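Local coordinates for BMC domain protein (Clostridiales bacterium 1_7_47FAA, PDB 4OLO), which forms part of the shell of a glycyl-radical propanediol bacterial microcompartment and probably binds an iron-sulfur cluster, consistent with a role in electron transport, at residues I5-T10 / S82-M87. Residues are numbered along the deposited sequence; the frame is centred on the assembly and turned at random.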
ATOM      1  N   ILE B   5      17.058 -19.198   2.310  1.00 65.40           N
ATOM      2  CA  ILE B   5      17.682 -19.671   3.539  1.00 64.74           C
ATOM      3  C   ILE B   5      18.950 -18.821   3.797  1.00 68.70           C
ATOM      4  O   ILE B   5      19.691 -18.524   2.859  1.00 69.57           O
ATOM      5  CB  ILE B   5      17.965 -21.215   3.491  1.00 67.97           C
ATOM      6  CG1 ILE B   5      18.398 -21.729   4.874  1.00 68.02           C
ATOM      7  CG2 ILE B   5      18.999 -21.580   2.390  1.00 71.37           C
ATOM      8  CD1 ILE B   5      18.415 -23.212   5.051  1.00 78.50           C
ATOM      9  N   ILE B   6      19.177 -18.419   5.050  1.00 64.04           N
ATOM     10  CA  ILE B   6      20.402 -17.716   5.434  1.00 64.80           C
ATOM     11  C   ILE B   6      21.149 -18.664   6.388  1.00 68.27           C
ATOM     12  O   ILE B   6      20.641 -18.982   7.456  1.00 65.61           O
ATOM     13  CB  ILE B   6      20.165 -16.319   6.073  1.00 66.87           C
ATOM     14  CG1 ILE B   6      19.468 -15.352   5.120  1.00 66.47           C
ATOM     15  CG2 ILE B   6      21.469 -15.738   6.631  1.00 66.33           C
ATOM     16  CD1 ILE B   6      18.834 -14.117   5.828  1.00 70.94           C
ATOM     17  N   LYS B   7      22.339 -19.114   5.987  1.00 68.71           N
ATOM     18  CA  LYS B   7      23.195 -20.001   6.778  1.00 70.81           C
ATOM     19  C   LYS B   7      24.178 -19.187   7.595  1.00 78.36           C
ATOM     20  O   LYS B   7      24.789 -18.246   7.077  1.00 79.74           O
ATOM     21  CB  LYS B   7      23.898 -21.023   5.876  1.00 74.97           C
ATOM     22  CG  LYS B   7      22.918 -22.045   5.314  1.00 83.26           C
ATOM     23  CD  LYS B   7      23.503 -22.911   4.232  1.00 98.53           C
ATOM     24  CE  LYS B   7      22.444 -23.847   3.712  1.00112.85           C
ATOM     25  NZ  LYS B   7      23.030 -25.031   3.039  1.00126.51           N
ATOM     26  N   SER B   8      24.292 -19.520   8.886  1.00 76.80           N
ATOM     27  CA  SER B   8      25.143 -18.848   9.887  1.00 79.61           C
ATOM     28  C   SER B   8      24.829 -17.343   9.914  1.00 83.91           C
ATOM     29  O   SER B   8      25.687 -16.531   9.567  1.00 87.89           O
ATOM     30  CB  SER B   8      26.627 -19.129   9.645  1.00 85.56           C
ATOM     31  OG  SER B   8      26.866 -20.527   9.621  1.00 97.25           O
ATOM     32  N   PRO B   9      23.579 -16.950  10.245  1.00 75.44           N
ATOM     33  CA  PRO B   9      23.249 -15.514  10.220  1.00 74.68           C
ATOM     34  C   PRO B   9      24.009 -14.714  11.264  1.00 81.42           C
ATOM     35  O   PRO B   9      24.306 -15.242  12.334  1.00 82.40           O
ATOM     36  CB  PRO B   9      21.745 -15.492  10.500  1.00 73.33           C
ATOM     37  CG  PRO B   9      21.501 -16.759  11.287  1.00 76.42           C
ATOM     38  CD  PRO B   9      22.411 -17.764  10.661  1.00 73.00           C
ATOM     39  N   THR B  10      24.306 -13.439  10.965  1.00 78.54           N
ATOM     40  CA  THR B  10      24.969 -12.568  11.926  1.00 80.62           C
ATOM     41  C   THR B  10      23.907 -12.095  12.929  1.00 84.06           C
ATOM     42  O   THR B  10      22.706 -12.217  12.661  1.00 80.93           O
ATOM     43  CB  THR B  10      25.632 -11.378  11.212  1.00 86.32           C
ATOM     44  OG1 THR B  10      24.630 -10.483  10.736  1.00 82.89           O
ATOM     45  CG2 THR B  10      26.537 -11.798  10.076  1.00 82.14           C
ATOM     46  N   SER B  82      17.161 -29.172   9.992  1.00 66.84           N
ATOM     47  CA  SER B  82      15.770 -28.969  10.441  1.00 64.55           C
ATOM     48  C   SER B  82      15.097 -27.879   9.650  1.00 68.17           C
ATOM     49  O   SER B  82      13.931 -28.040   9.261  1.00 68.83           O
ATOM     50  CB  SER B  82      15.724 -28.640  11.926  1.00 65.98           C
ATOM     51  OG  SER B  82      16.240 -29.713  12.710  1.00 67.82           O
ATOM     52  N   VAL B  83      15.822 -26.764   9.399  1.00 62.48           N
ATOM     53  CA  VAL B  83      15.308 -25.636   8.629  1.00 60.43           C
ATOM     54  C   VAL B  83      15.023 -26.085   7.164  1.00 65.38           C
ATOM     55  O   VAL B  83      13.919 -25.868   6.667  1.00 62.50           O
ATOM     56  CB  VAL B  83      16.229 -24.384   8.738  1.00 63.42           C
ATOM     57  CG1 VAL B  83      15.845 -23.321   7.699  1.00 62.00           C
ATOM     58  CG2 VAL B  83      16.174 -23.805  10.143  1.00 62.66           C
ATOM     59  N   GLU B  84      15.990 -26.784   6.524  1.00 63.79           N
ATOM     60  CA  GLU B  84      15.828 -27.288   5.166  1.00 64.12           C
ATOM     61  C   GLU B  84      14.671 -28.286   5.060  1.00 67.50           C
ATOM     62  O   GLU B  84      13.875 -28.191   4.124  1.00 68.41           O
ATOM     63  CB  GLU B  84      17.121 -27.898   4.647  1.00 67.99           C
ATOM     64  CG  GLU B  84      18.167 -26.852   4.325  1.00 77.95           C
ATOM     65  CD  GLU B  84      19.504 -27.332   3.799  1.00101.27           C
ATOM     66  OE1 GLU B  84      20.225 -26.487   3.222  1.00102.37           O
ATOM     67  OE2 GLU B  84      19.832 -28.533   3.944  1.00103.27           O
ATOM     68  N   ALA B  85      14.529 -29.176   6.047  1.00 62.55           N
ATOM     69  CA  ALA B  85      13.443 -30.169   6.083  1.00 61.71           C
ATOM     70  C   ALA B  85      12.078 -29.483   6.207  1.00 66.77           C
ATOM     71  O   ALA B  85      11.137 -29.913   5.524  1.00 67.93           O
ATOM     72  CB  ALA B  85      13.651 -31.146   7.227  1.00 61.94           C
ATOM     73  N   ALA B  86      11.974 -28.415   7.069  1.00 60.25           N
ATOM     74  CA  ALA B  86      10.739 -27.671   7.269  1.00 58.63           C
ATOM     75  C   ALA B  86      10.377 -26.909   5.975  1.00 65.51           C
ATOM     76  O   ALA B  86       9.213 -26.934   5.575  1.00 67.31           O
ATOM     77  CB  ALA B  86      10.858 -26.728   8.459  1.00 58.45           C
ATOM     78  N   MET B  87      11.374 -26.276   5.302  1.00 62.68           N
ATOM     79  CA  MET B  87      11.204 -25.543   4.031  1.00 62.65           C
ATOM     80  C   MET B  87      10.662 -26.497   2.955  1.00 66.96           C
ATOM     81  O   MET B  87       9.707 -26.137   2.256  1.00 66.91           O
ATOM     82  CB  MET B  87      12.531 -24.951   3.533  1.00 66.06           C
ATOM     83  CG  MET B  87      13.188 -23.948   4.457  1.00 70.05           C
ATOM     84  SD  MET B  87      12.282 -22.422   4.607  1.00 75.71           S
ATOM     85  CE  MET B  87      12.849 -21.549   3.040  1.00 73.41           C
TER
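I5 turns its CB from strand 2-7 toward helix 80-95, and the end of its side chain touches V83 and E84. A chi1 of -170° sets CG1 opposite the backbone N, and the trans chi2 extends the chain to the helix, where I5 CD1 lies 3.7 Å from both V83 CG1 and E84 CG. V83 suits the inner position: it is buried, and also rests on V58 of strand 58-63. E84 offers its CG methylene to I5 CD1, the two side chains crossing at about a right angle, while its extended chain carries the carboxylate on to K7. There K7 NZ donates to E84 OE1 at 3.2 Å, a salt bridge that meets the oxygen on its syn side, 26° out of the carboxylate plane. Several main-chain groups are paired elsewhere: I6 with I35 of strand 34-39, and within the helix A86 N with S82 O and M87 N with V83 O. S82 OG is held by D79, and T10 OG1, at the N-cap position of helix 11-17, bonds to T13. The short segments 5-7 and 82-87 run antiparallel (174°) on this helix-covered sheet of the BMC fold. The chemistry implies a small apolar contact, buried on the V83 side, joined by one charge pair whose lysine is exposed and whose glutamate is partly so; solvent probably weakens that pair's contribution.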